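Long-range contacts in taurocyamine kinase (PDB 4WOD), which catalyses the reversible, magnesium-dependent transfer of phosphate from ATP to taurocyamine, yielding N-phosphotaurocyamine and ADP: residues A[70-74]-A[261-267]; A[105-111]-A[233-237]; A[385-389]-A[442-447]; A[589-593]-A[604-608]. The protein carries 4 engineered substitutions. All blocks are in the same frame, centred on the assembly; numbering follows the deposited sequence.

Contact 1. Residues A[70-74]-A[261-267]; sequences YETFR and RLGFITF
Tyr70 and Ile265 mark the closest approach of the two backbones, their CA atoms still 8.6 Å apart, so the end of helix 69-72 and the chain running out of strand 263-264 meet through side chains reaching across, not backbone to backbone. This is where the helical N-terminal part of the phosphagen kinase fold touches the catalytic C-terminal part, next to a classic beta bulge in which Leu262 and Gly263 both face Asn259. Tyr70 does the bridging. With CG anti to its carbonyl carbon (chi1 -65°), the ring runs past two aliphatic groups: Leu262 CD1 packs at 3.6 Å from Tyr70 CB, and Ile265 CG2 sits 3.7 Å from Tyr70 CE2 further out. At the end, Tyr70 OH donates to Thr266 O over 2.9 Å, tilted 26° from the carbonyl plane. The next residue, Phe267, has its side chain about 6 Å from the bound arginine and comes just before Cys268, the predicted active-site residue, so the tyrosine ties the helical part to the edge of the substrate pocket. Nearer the surface, the guanidinium of Arg74 lies flat on that of Arg261, centres 3.7 Å apart and planes at 4°, while Leu262 CG rests over the other face of Arg261. Asp78 makes salt bridges to both arginines, which would offset their like charges. Glu71 OE2 adds a salt bridge to Arg74 NH1. In the plane of the Arg261 guanidinium, at its edge, a water accepts from Arg261 NH1 at 3.0 Å and donates to Tyr70 O, also at 3.0 Å.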
loop_
_atom_site.group_PDB
_atom_site.type_symbol
_atom_site.label_atom_id
_atom_site.label_comp_id
_atom_site.label_asym_id
_atom_site.label_seq_id
_atom_site.Cartn_x
_atom_site.Cartn_y
_atom_site.Cartn_z
ATOM N N TYR A 70 -3.622 6.397 31.245
ATOM C CA TYR A 70 -4.711 6.166 30.318
ATOM C C TYR A 70 -6.022 6.698 30.889
ATOM O O TYR A 70 -6.817 7.285 30.160
ATOM C CB TYR A 70 -4.813 4.675 29.965
ATOM C CG TYR A 70 -3.591 4.188 29.199
ATOM C CD1 TYR A 70 -3.425 4.514 27.862
ATOM C CD2 TYR A 70 -2.602 3.435 29.815
ATOM C CE1 TYR A 70 -2.331 4.104 27.155
ATOM C CE2 TYR A 70 -1.489 3.008 29.107
ATOM C CZ TYR A 70 -1.361 3.342 27.779
ATOM O OH TYR A 70 -0.266 2.933 27.051
ATOM N N GLU A 71 -6.227 6.532 32.191
ATOM C CA GLU A 71 -7.403 7.090 32.844
ATOM C C GLU A 71 -7.297 8.606 33.071
ATOM O O GLU A 71 -8.242 9.348 32.771
ATOM C CB GLU A 71 -7.649 6.387 34.173
ATOM C CG GLU A 71 -8.823 6.942 34.967
ATOM C CD GLU A 71 -10.137 6.972 34.179
ATOM O OE1 GLU A 71 -10.947 7.888 34.439
ATOM O OE2 GLU A 71 -10.364 6.091 33.314
ATOM N N THR A 72 -6.137 9.063 33.542
ATOM C CA THR A 72 -5.964 10.464 33.968
ATOM C C THR A 72 -6.044 11.414 32.784
ATOM O O THR A 72 -6.675 12.475 32.864
ATOM C CB THR A 72 -4.626 10.658 34.703
ATOM O OG1 THR A 72 -4.537 9.704 35.767
ATOM C CG2 THR A 72 -4.501 12.102 35.286
ATOM N N PHE A 73 -5.431 11.034 31.668
ATOM C CA PHE A 73 -5.539 11.851 30.450
ATOM C C PHE A 73 -6.386 11.159 29.383
ATOM O O PHE A 73 -6.044 11.120 28.195
ATOM C CB PHE A 73 -4.140 12.187 29.931
ATOM C CG PHE A 73 -3.183 12.601 31.022
ATOM C CD1 PHE A 73 -3.342 13.823 31.675
ATOM C CD2 PHE A 73 -2.126 11.783 31.392
ATOM C CE1 PHE A 73 -2.459 14.222 32.673
ATOM C CE2 PHE A 73 -1.236 12.170 32.402
ATOM C CZ PHE A 73 -1.403 13.398 33.042
ATOM N N ARG A 74 -7.537 10.650 29.812
ATOM C CA ARG A 74 -8.381 9.826 28.944
ATOM C C ARG A 74 -8.854 10.446 27.621
ATOM O O ARG A 74 -8.937 9.750 26.618
ATOM C CB ARG A 74 -9.611 9.373 29.710
ATOM C CG ARG A 74 -10.431 8.400 28.905
ATOM C CD ARG A 74 -10.980 7.298 29.742
ATOM N NE ARG A 74 -12.098 6.671 29.058
ATOM C CZ ARG A 74 -13.064 6.024 29.693
ATOM N NH1 ARG A 74 -13.024 5.929 31.020
ATOM N NH2 ARG A 74 -14.062 5.493 29.008
ATOM N N ARG A 261 -11.739 -1.966 29.441
ATOM C CA ARG A 261 -11.697 -1.140 28.244
ATOM C C ARG A 261 -10.421 -1.391 27.413
ATOM O O ARG A 261 -10.497 -1.648 26.206
ATOM C CB ARG A 261 -11.805 0.322 28.659
ATOM C CG ARG A 261 -11.947 1.324 27.547
ATOM C CD ARG A 261 -12.325 2.667 28.170
ATOM N NE ARG A 261 -11.372 3.064 29.205
ATOM C CZ ARG A 261 -10.272 3.743 28.931
ATOM N NH1 ARG A 261 -10.049 4.080 27.678
ATOM N NH2 ARG A 261 -9.412 4.091 29.886
ATOM N N LEU A 262 -9.252 -1.343 28.057
ATOM C CA LEU A 262 -7.988 -1.490 27.340
ATOM C C LEU A 262 -7.346 -2.857 27.504
ATOM O O LEU A 262 -6.286 -3.111 26.934
ATOM C CB LEU A 262 -6.982 -0.418 27.800
ATOM C CG LEU A 262 -7.538 1.012 27.699
ATOM C CD1 LEU A 262 -6.540 2.032 28.206
ATOM C CD2 LEU A 262 -7.943 1.325 26.269
ATOM N N GLY A 263 -7.946 -3.729 28.302
ATOM C CA GLY A 263 -7.270 -4.973 28.625
ATOM C C GLY A 263 -6.026 -4.753 29.482
ATOM O O GLY A 263 -6.060 -3.964 30.430
ATOM N N PHE A 264 -4.939 -5.468 29.170
ATOM C CA PHE A 264 -3.682 -5.329 29.917
ATOM C C PHE A 264 -2.983 -4.021 29.548
ATOM O O PHE A 264 -2.717 -3.731 28.367
ATOM C CB PHE A 264 -2.745 -6.501 29.659
ATOM C CG PHE A 264 -3.205 -7.791 30.269
ATOM C CD1 PHE A 264 -3.126 -7.982 31.644
ATOM C CD2 PHE A 264 -3.723 -8.796 29.479
ATOM C CE1 PHE A 264 -3.543 -9.171 32.220
ATOM C CE2 PHE A 264 -4.146 -10.000 30.044
ATOM C CZ PHE A 264 -4.041 -10.185 31.411
ATOM N N ILE A 265 -2.710 -3.227 30.564
ATOM C CA ILE A 265 -1.996 -1.964 30.372
ATOM C C ILE A 265 -0.545 -2.225 29.974
ATOM O O ILE A 265 0.116 -3.128 30.517
ATOM C CB ILE A 265 -2.038 -1.110 31.658
ATOM C CG1 ILE A 265 -3.485 -0.885 32.117
ATOM C CG2 ILE A 265 -1.276 0.214 31.478
ATOM C CD1 ILE A 265 -4.417 -0.323 31.055
ATOM N N THR A 266 -0.055 -1.444 29.019
ATOM C CA THR A 266 1.351 -1.499 28.624
ATOM C C THR A 266 1.893 -0.092 28.507
ATOM O O THR A 266 1.112 0.854 28.453
ATOM C CB THR A 266 1.544 -2.235 27.279
ATOM O OG1 THR A 266 0.610 -1.706 26.318
ATOM C CG2 THR A 266 1.311 -3.742 27.491
ATOM N N PHE A 267 3.219 0.031 28.466
ATOM C CA PHE A 267 3.894 1.341 28.337
ATOM C C PHE A 267 3.554 2.027 27.013
ATOM O O PHE A 267 3.300 3.235 26.964
ATOM C CB PHE A 267 5.407 1.151 28.480
ATOM C CG PHE A 267 6.220 2.419 28.363
ATOM C CD1 PHE A 267 6.131 3.425 29.307
ATOM C CD2 PHE A 267 7.119 2.576 27.315
ATOM C CE1 PHE A 267 6.913 4.581 29.197
ATOM C CE2 PHE A 267 7.900 3.715 27.208
ATOM C CZ PHE A 267 7.789 4.717 28.148
HETATM O O HOH W 1 -7.429 5.581 27.743
#

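Contact 2. Residues A[105-111]-A[233-237]. Engineered in segment 233-237: Gly235 (natural residue Asp), Thr237 (natural residue Ile).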
loop_
_atom_site.group_PDB
_atom_site.type_symbol
_atom_site.label_atom_id
_atom_site.label_comp_id
_atom_site.label_asym_id
_atom_site.label_seq_id
_atom_site.Cartn_x
_atom_site.Cartn_y
_atom_site.Cartn_z
ATOM N N LEU A 105 -6.049 -27.766 22.833
ATOM C CA LEU A 105 -5.739 -26.836 21.761
ATOM C C LEU A 105 -4.649 -27.388 20.851
ATOM O O LEU A 105 -3.636 -27.923 21.317
ATOM C CB LEU A 105 -5.316 -25.494 22.331
ATOM C CG LEU A 105 -4.869 -24.459 21.306
ATOM C CD1 LEU A 105 -6.055 -23.944 20.524
ATOM C CD2 LEU A 105 -4.150 -23.327 22.006
ATOM N N SER A 106 -4.856 -27.249 19.548
ATOM C CA SER A 106 -3.892 -27.742 18.581
ATOM C C SER A 106 -3.956 -26.994 17.251
ATOM O O SER A 106 -5.021 -26.861 16.655
ATOM C CB SER A 106 -4.110 -29.233 18.339
ATOM O OG SER A 106 -3.238 -29.701 17.336
ATOM N N PHE A 107 -2.797 -26.521 16.809
ATOM C CA PHE A 107 -2.611 -25.883 15.502
ATOM C C PHE A 107 -1.688 -26.706 14.606
ATOM O O PHE A 107 -0.710 -27.274 15.091
ATOM C CB PHE A 107 -1.992 -24.503 15.675
ATOM C CG PHE A 107 -2.882 -23.526 16.352
ATOM C CD1 PHE A 107 -3.971 -22.981 15.675
ATOM C CD2 PHE A 107 -2.642 -23.146 17.649
ATOM C CE1 PHE A 107 -4.793 -22.072 16.295
ATOM C CE2 PHE A 107 -3.465 -22.230 18.278
ATOM C CZ PHE A 107 -4.536 -21.696 17.607
ATOM N N THR A 108 -1.944 -26.720 13.304
ATOM C CA THR A 108 -1.060 -27.448 12.401
ATOM C C THR A 108 0.321 -26.802 12.451
ATOM O O THR A 108 0.441 -25.595 12.702
ATOM C CB THR A 108 -1.596 -27.481 10.939
ATOM O OG1 THR A 108 -1.827 -26.144 10.475
ATOM C CG2 THR A 108 -2.893 -28.270 10.869
ATOM N N ASP A 109 1.365 -27.604 12.266
ATOM C CA ASP A 109 2.713 -27.063 12.226
ATOM C C ASP A 109 2.827 -26.179 10.993
ATOM O O ASP A 109 2.443 -26.603 9.899
ATOM C CB ASP A 109 3.764 -28.166 12.183
ATOM C CG ASP A 109 5.160 -27.627 12.426
ATOM O OD1 ASP A 109 5.680 -26.925 11.532
ATOM O OD2 ASP A 109 5.732 -27.888 13.519
ATOM N N LEU A 110 3.365 -24.966 11.147
ATOM C CA LEU A 110 3.332 -24.018 10.034
ATOM C C LEU A 110 4.281 -24.393 8.896
ATOM O O LEU A 110 4.158 -23.877 7.773
ATOM C CB LEU A 110 3.632 -22.596 10.542
ATOM C CG LEU A 110 2.382 -21.974 11.174
ATOM C CD1 LEU A 110 2.640 -20.602 11.833
ATOM C CD2 LEU A 110 1.267 -21.880 10.137
ATOM N N ASN A 111 5.223 -25.292 9.155
ATOM C CA ASN A 111 6.104 -25.722 8.088
ATOM C C ASN A 111 5.435 -26.734 7.152
ATOM O O ASN A 111 5.997 -27.106 6.118
ATOM C CB ASN A 111 7.406 -26.270 8.664
ATOM C CG ASN A 111 8.485 -25.220 8.652
ATOM O OD1 ASN A 111 8.462 -24.329 7.797
ATOM N ND2 ASN A 111 9.394 -25.276 9.607
ATOM N N GLY A 233 11.716 -23.612 13.748
ATOM C CA GLY A 233 10.625 -24.348 13.135
ATOM C C GLY A 233 9.273 -23.676 13.275
ATOM O O GLY A 233 9.184 -22.487 13.626
ATOM N N GLY A 234 8.221 -24.448 13.020
ATOM C CA GLY A 234 6.871 -23.933 12.955
ATOM C C GLY A 234 5.891 -24.471 13.992
ATOM O O GLY A 234 4.671 -24.413 13.775
ATOM N N GLY A 235 6.409 -24.978 15.112
ATOM C CA GLY A 235 5.567 -25.513 16.175
ATOM C C GLY A 235 4.865 -24.427 16.998
ATOM O O GLY A 235 5.179 -24.239 18.176
ATOM N N LEU A 236 3.915 -23.716 16.387
ATOM C CA LEU A 236 3.161 -22.661 17.082
ATOM C C LEU A 236 2.444 -23.189 18.325
ATOM O O LEU A 236 2.368 -22.508 19.346
ATOM C CB LEU A 236 2.142 -22.005 16.139
ATOM C CG LEU A 236 1.198 -20.959 16.759
ATOM C CD1 LEU A 236 1.988 -19.742 17.171
ATOM C CD2 LEU A 236 0.080 -20.555 15.808
ATOM N N THR A 237 1.923 -24.408 18.240
ATOM C CA THR A 237 1.187 -25.002 19.355
ATOM C C THR A 237 1.985 -25.057 20.667
ATOM O O THR A 237 1.509 -24.589 21.708
ATOM C CB THR A 237 0.727 -26.432 18.995
ATOM O OG1 THR A 237 -0.252 -26.354 17.947
ATOM C CG2 THR A 237 0.126 -27.111 20.224
HETATM O O HOH W 2 1.969 -26.001 15.633
HETATM O O HOH W 3 8.488 -27.223 12.114
#
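Leu110 N donates an almost straight bond to Gly234 O (3.0 Å, 174° at the hydrogen), and Phe107 N donates to Thr237 OG1 at 2.8 Å. Thr237 is an engineered residue; its OG1 lies near the plane of the Phe107 ring, at the edge, while Leu236 CD2 sits over a face of that ring, 4.2 Å from Phe107 CD2. Gly234 O is gripped twice: Leu236 N reaches it from the opposite face of the carbonyl plane at 2.8 Å, closing an inverse gamma turn centred on the engineered Gly235. Two waters bridge the segments: one links Phe107 O to Thr237 N, backbone to backbone, the other the Asp109 side-chain oxygen OD1 to Gly234 N. Further out, Asp109 OD1 takes Asn111 N at 2.9 Å through its anti lone pair, an Asx turn, and Asn111 OD1 accepts from Val117 N. Gly233 O receives Thr120 OG1, from the predicted ATP site, and His339 of helix 331-355 meets the Phe107 ring. The loop leading into strand 117-126 is thus held against the start of helix 236-251. Gly234, bare at CA, permits this closeness, and the join rests mainly on backbone groups, an engineered threonine hydroxyl and water.

Contact 3. Residues A[385-389]-A[442-447]; sequences YTRKY and PLICDY
Tyr385 and Tyr447 meet obliquely, planes at 57°, with Tyr447 CD1 over one face of the Tyr385 ring and 3.5 Å from Tyr385 CE2. Tyr447 CB lies over the same ring, 4.2 Å from its centroid, a CH-pi contact. The Tyr389 ring lies over the backbone of Pro442 and Leu443: Leu443 CA is 4.1 Å from its centroid, 23° off the normal, and Pro442 CB touches Tyr389 CE1 at 3.7 Å. The opposite face of this ring rests on Lys388 CG. Between the two tyrosines Leu443 CG fits against Tyr385 CB. These are two helices of the second helical N-terminal domain of the duplicated phosphagen kinase, 385-388 and 437-448, whose packing is extended by Tyr439 OH bonding Thr386 O. Asp446 meets both tyrosine rings at their edges, its carboxylate plane nearly perpendicular to each. Lys388 stays extended after CG anti to the backbone N (chi1 -175°), which carries NZ to the syn lone pair of Asp446 OD2 in a salt bridge of 2.9 Å. The same oxygen is modelled 2.3 Å from Tyr389 OH, doubtfully short. Tyr447 also touches Cys424 and Ser633; its side chain lies about 6 Å from that of Cys631, the predicted active-site residue.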
loop_
_atom_site.group_PDB
_atom_site.type_symbol
_atom_site.label_atom_id
_atom_site.label_comp_id
_atom_site.label_asym_id
_atom_site.label_seq_id
_atom_site.Cartn_x
_atom_site.Cartn_y
_atom_site.Cartn_z
ATOM N N TYR A 385 -16.554 -6.423 -17.117
ATOM C CA TYR A 385 -16.199 -7.188 -18.318
ATOM C C TYR A 385 -15.206 -8.301 -18.013
ATOM O O TYR A 385 -15.316 -9.408 -18.554
ATOM C CB TYR A 385 -15.616 -6.264 -19.386
ATOM C CG TYR A 385 -16.586 -5.218 -19.885
ATOM C CD1 TYR A 385 -17.417 -5.476 -20.960
ATOM C CD2 TYR A 385 -16.658 -3.969 -19.280
ATOM C CE1 TYR A 385 -18.301 -4.517 -21.431
ATOM C CE2 TYR A 385 -17.541 -3.001 -19.735
ATOM C CZ TYR A 385 -18.365 -3.286 -20.809
ATOM O OH TYR A 385 -19.241 -2.337 -21.271
ATOM N N THR A 386 -14.245 -7.988 -17.145
ATOM C CA THR A 386 -13.156 -8.889 -16.799
ATOM C C THR A 386 -13.697 -10.222 -16.279
ATOM O O THR A 386 -13.198 -11.292 -16.638
ATOM C CB THR A 386 -12.223 -8.244 -15.738
ATOM O OG1 THR A 386 -11.795 -6.940 -16.192
ATOM C CG2 THR A 386 -11.017 -9.132 -15.450
ATOM N N ARG A 387 -14.729 -10.142 -15.444
ATOM C CA ARG A 387 -15.389 -11.333 -14.898
ATOM C C ARG A 387 -16.378 -11.989 -15.859
ATOM O O ARG A 387 -16.446 -13.214 -15.961
ATOM C CB ARG A 387 -16.121 -10.980 -13.602
ATOM C CG ARG A 387 -16.884 -12.149 -13.043
ATOM C CD ARG A 387 -17.367 -11.915 -11.631
ATOM N NE ARG A 387 -17.859 -13.167 -11.072
ATOM C CZ ARG A 387 -19.031 -13.307 -10.454
ATOM N NH1 ARG A 387 -19.834 -12.265 -10.303
ATOM N NH2 ARG A 387 -19.398 -14.490 -9.989
ATOM N N LYS A 388 -17.149 -11.168 -16.563
ATOM C CA LYS A 388 -18.214 -11.669 -17.425
ATOM C C LYS A 388 -17.710 -12.683 -18.460
ATOM O O LYS A 388 -18.395 -13.664 -18.765
ATOM C CB LYS A 388 -18.905 -10.492 -18.125
ATOM C CG LYS A 388 -20.108 -10.865 -18.953
ATOM C CD LYS A 388 -20.734 -9.615 -19.531
ATOM C CE LYS A 388 -21.795 -9.942 -20.557
ATOM N NZ LYS A 388 -22.392 -8.689 -21.095
ATOM N N TYR A 389 -16.502 -12.466 -18.988
ATOM C CA TYR A 389 -16.002 -13.346 -20.041
ATOM C C TYR A 389 -15.003 -14.353 -19.525
ATOM O O TYR A 389 -14.454 -15.136 -20.300
ATOM C CB TYR A 389 -15.411 -12.516 -21.185
ATOM C CG TYR A 389 -16.526 -11.781 -21.880
ATOM C CD1 TYR A 389 -17.312 -12.423 -22.836
ATOM C CD2 TYR A 389 -16.848 -10.476 -21.527
ATOM C CE1 TYR A 389 -18.372 -11.776 -23.449
ATOM C CE2 TYR A 389 -17.897 -9.821 -22.138
ATOM C CZ TYR A 389 -18.654 -10.471 -23.101
ATOM O OH TYR A 389 -19.706 -9.811 -23.690
ATOM N N PRO A 442 -14.404 -11.355 -27.418
ATOM C CA PRO A 442 -15.797 -11.030 -27.082
ATOM C C PRO A 442 -15.900 -9.832 -26.121
ATOM O O PRO A 442 -16.804 -8.999 -26.258
ATOM C CB PRO A 442 -16.319 -12.323 -26.423
ATOM C CG PRO A 442 -15.104 -13.064 -25.986
ATOM C CD PRO A 442 -14.051 -12.736 -27.027
ATOM N N LEU A 443 -14.960 -9.741 -25.190
ATOM C CA LEU A 443 -14.889 -8.630 -24.237
ATOM C C LEU A 443 -14.770 -7.273 -24.932
ATOM O O LEU A 443 -15.398 -6.288 -24.523
ATOM C CB LEU A 443 -13.699 -8.838 -23.289
ATOM C CG LEU A 443 -13.529 -7.893 -22.088
ATOM C CD1 LEU A 443 -12.852 -8.623 -20.919
ATOM C CD2 LEU A 443 -12.750 -6.618 -22.467
ATOM N N ILE A 444 -13.914 -7.226 -25.949
ATOM C CA ILE A 444 -13.661 -6.017 -26.731
ATOM C C ILE A 444 -14.916 -5.634 -27.509
ATOM O O ILE A 444 -15.349 -4.487 -27.489
ATOM C CB ILE A 444 -12.463 -6.245 -27.696
ATOM C CG1 ILE A 444 -11.141 -6.221 -26.918
ATOM C CG2 ILE A 444 -12.436 -5.234 -28.835
ATOM C CD1 ILE A 444 -9.964 -6.832 -27.684
ATOM N N CYS A 445 -15.493 -6.625 -28.177
ATOM C CA CYS A 445 -16.742 -6.467 -28.907
ATOM C C CYS A 445 -17.860 -5.905 -28.032
ATOM O O CYS A 445 -18.574 -4.988 -28.442
ATOM C CB CYS A 445 -17.162 -7.807 -29.495
ATOM S SG CYS A 445 -16.202 -8.268 -30.954
ATOM N N ASP A 446 -17.995 -6.465 -26.832
ATOM C CA ASP A 446 -18.961 -5.995 -25.832
ATOM C C ASP A 446 -18.684 -4.552 -25.400
ATOM O O ASP A 446 -19.559 -3.690 -25.506
ATOM C CB ASP A 446 -18.933 -6.916 -24.609
ATOM C CG ASP A 446 -20.174 -6.785 -23.724
ATOM O OD1 ASP A 446 -20.841 -5.727 -23.748
ATOM O OD2 ASP A 446 -20.471 -7.755 -22.990
ATOM N N TYR A 447 -17.469 -4.289 -24.923
ATOM C CA TYR A 447 -17.114 -2.948 -24.437
ATOM C C TYR A 447 -17.322 -1.864 -25.503
ATOM O O TYR A 447 -17.932 -0.832 -25.234
ATOM C CB TYR A 447 -15.653 -2.924 -23.946
ATOM C CG TYR A 447 -15.229 -1.634 -23.265
ATOM C CD1 TYR A 447 -15.223 -1.529 -21.877
ATOM C CD2 TYR A 447 -14.835 -0.522 -24.004
ATOM C CE1 TYR A 447 -14.843 -0.347 -21.238
ATOM C CE2 TYR A 447 -14.451 0.661 -23.374
ATOM C CZ TYR A 447 -14.450 0.735 -21.995
ATOM O OH TYR A 447 -14.069 1.898 -21.366
#

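Contact 4. Residues A[589-593]-A[604-608]; sequences RIISM and KRLIE
Arg605 bends its side chain round Ser592 on strand 588-595. Its CB lies 3.5 Å from Ser592 OG, its CG 3.8 Å and its CD 4.0 Å. A turn at chi3 (51°) then folds the guanidinium back toward the strand. NE comes to 3.0 Å from Ser592 OG, but its established bond goes to Thr577 O, while the serine hydroxyl is bonded to Val602 O. At the tip, NH2 stands 3.2 Å from Met593 O and bonds Gln594 OE1, and NH1 forms a salt bridge with Glu522. The buried charge is therefore shared between strand 588-595 and the loops carrying Thr577 and the counter-ion Glu522. One residue on, Leu606 supplies the apolar half: its CB meets Ser592 CB at 3.6 Å, and its CD1 reaches Ile590 CG2, also at 3.6 Å. Strand and helix run roughly antiparallel, 152° between directions and 7.5 Å between axes, the helix folding back across the sheet. Ile591 and Met593, which point away from the helix, touch Arg484 of the predicted ATP site. Helix 599-614 thus packs on one face of the eight-stranded catalytic sheet, over strand 588-595, which is flanked by 480-489 and 578-582, with Leu606 also touching Val485.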
loop_
_atom_site.group_PDB
_atom_site.type_symbol
_atom_site.label_atom_id
_atom_site.label_comp_id
_atom_site.label_asym_id
_atom_site.label_seq_id
_atom_site.Cartn_x
_atom_site.Cartn_y
_atom_site.Cartn_z
ATOM N N ARG A 589 1.663 7.967 -23.370
ATOM C CA ARG A 589 0.440 8.722 -23.568
ATOM C C ARG A 589 0.945 10.014 -24.202
ATOM O O ARG A 589 1.773 10.694 -23.607
ATOM C CB ARG A 589 -0.331 8.959 -22.248
ATOM C CG ARG A 589 -1.645 9.728 -22.427
ATOM C CD ARG A 589 -2.581 9.754 -21.182
ATOM N NE ARG A 589 -1.893 9.518 -19.906
ATOM C CZ ARG A 589 -1.774 10.424 -18.933
ATOM N NH1 ARG A 589 -2.277 11.642 -19.082
ATOM N NH2 ARG A 589 -1.138 10.121 -17.810
ATOM N N ILE A 590 0.527 10.285 -25.437
ATOM C CA ILE A 590 0.971 11.478 -26.161
ATOM C C ILE A 590 -0.168 12.498 -26.179
ATOM O O ILE A 590 -1.266 12.193 -26.627
ATOM C CB ILE A 590 1.406 11.147 -27.606
ATOM C CG1 ILE A 590 2.466 10.037 -27.607
ATOM C CG2 ILE A 590 1.932 12.413 -28.338
ATOM C CD1 ILE A 590 2.732 9.466 -29.001
ATOM N N ILE A 591 0.115 13.711 -25.709
ATOM C CA ILE A 591 -0.935 14.669 -25.358
ATOM C C ILE A 591 -0.721 16.025 -26.000
ATOM O O ILE A 591 0.374 16.553 -25.953
ATOM C CB ILE A 591 -0.994 14.885 -23.815
ATOM C CG1 ILE A 591 -1.237 13.564 -23.079
ATOM C CG2 ILE A 591 -2.059 15.909 -23.421
ATOM C CD1 ILE A 591 -0.518 13.516 -21.737
ATOM N N SER A 592 -1.769 16.588 -26.587
ATOM C CA SER A 592 -1.707 17.975 -27.047
ATOM C C SER A 592 -2.805 18.741 -26.338
ATOM O O SER A 592 -3.907 18.233 -26.201
ATOM C CB SER A 592 -1.864 18.069 -28.565
ATOM O OG SER A 592 -1.743 19.422 -29.002
ATOM N N MET A 593 -2.517 19.956 -25.884
ATOM C CA MET A 593 -3.544 20.745 -25.233
ATOM C C MET A 593 -3.203 22.229 -25.213
ATOM O O MET A 593 -2.049 22.609 -25.385
ATOM C CB MET A 593 -3.756 20.254 -23.797
ATOM C CG MET A 593 -2.538 20.487 -22.921
ATOM S SD MET A 593 -2.787 20.112 -21.175
ATOM C CE MET A 593 -3.153 18.373 -21.187
ATOM N N LYS A 604 -3.852 19.195 -34.790
ATOM C CA LYS A 604 -2.728 19.300 -35.703
ATOM C C LYS A 604 -1.399 19.051 -34.966
ATOM O O LYS A 604 -0.599 18.233 -35.406
ATOM C CB LYS A 604 -2.721 20.675 -36.379
ATOM C CG LYS A 604 -1.673 20.823 -37.496
ATOM C CD LYS A 604 -1.929 22.066 -38.350
ATOM C CE LYS A 604 -0.820 22.282 -39.377
ATOM N NZ LYS A 604 0.464 22.568 -38.690
ATOM N N ARG A 605 -1.189 19.737 -33.840
ATOM C CA ARG A 605 0.028 19.572 -33.046
ATOM C C ARG A 605 0.174 18.123 -32.571
ATOM O O ARG A 605 1.246 17.535 -32.681
ATOM C CB ARG A 605 0.028 20.527 -31.840
ATOM C CG ARG A 605 1.304 20.507 -31.033
ATOM C CD ARG A 605 1.355 21.679 -30.050
ATOM N NE ARG A 605 0.145 21.753 -29.246
ATOM C CZ ARG A 605 -0.768 22.713 -29.332
ATOM N NH1 ARG A 605 -0.599 23.728 -30.167
ATOM N NH2 ARG A 605 -1.845 22.663 -28.562
ATOM N N LEU A 606 -0.912 17.549 -32.053
ATOM C CA LEU A 606 -0.882 16.133 -31.694
ATOM C C LEU A 606 -0.438 15.238 -32.859
ATOM O O LEU A 606 0.491 14.447 -32.691
ATOM C CB LEU A 606 -2.242 15.650 -31.194
ATOM C CG LEU A 606 -2.170 14.165 -30.797
ATOM C CD1 LEU A 606 -1.056 13.914 -29.740
ATOM C CD2 LEU A 606 -3.505 13.668 -30.284
ATOM N N ILE A 607 -1.089 15.339 -34.021
ATOM C CA ILE A 607 -0.788 14.414 -35.129
ATOM C C ILE A 607 0.681 14.524 -35.564
ATOM O O ILE A 607 1.372 13.519 -35.801
ATOM C CB ILE A 607 -1.721 14.642 -36.362
ATOM C CG1 ILE A 607 -3.196 14.501 -35.967
ATOM C CG2 ILE A 607 -1.366 13.678 -37.500
ATOM C CD1 ILE A 607 -3.515 13.254 -35.180
ATOM N N GLU A 608 1.172 15.751 -35.625
ATOM C CA GLU A 608 2.531 15.986 -36.052
ATOM C C GLU A 608 3.514 15.415 -35.034
ATOM O O GLU A 608 4.570 14.913 -35.410
ATOM C CB GLU A 608 2.769 17.477 -36.262
ATOM C CG GLU A 608 2.055 18.014 -37.496
ATOM C CD GLU A 608 2.095 19.525 -37.571
ATOM O OE1 GLU A 608 2.664 20.156 -36.645
ATOM O OE2 GLU A 608 1.541 20.073 -38.550
#

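In the fold
Contacts 1 and 2 belong to the first repeat, contacts 3 and 4 to the second, and none touches another; the closest pair, 3 and 4, stays about 14 Å apart between nearest atoms. Contact 1 alone joins an N-terminal helical part to a catalytic part, mixing a buried tyrosine with charged groups nearer solvent. Contact 3 stays within the helical domain of its repeat and is only partly buried, built from aromatic faces and one shared carboxylate. Contacts 2 and 4 both involve the helix that follows a central sheet strand, at equivalent places in the two repeats: contact 2 holds its start by backbone bonds, an engineered threonine hydroxyl and water, contact 4 its middle by buried side chains.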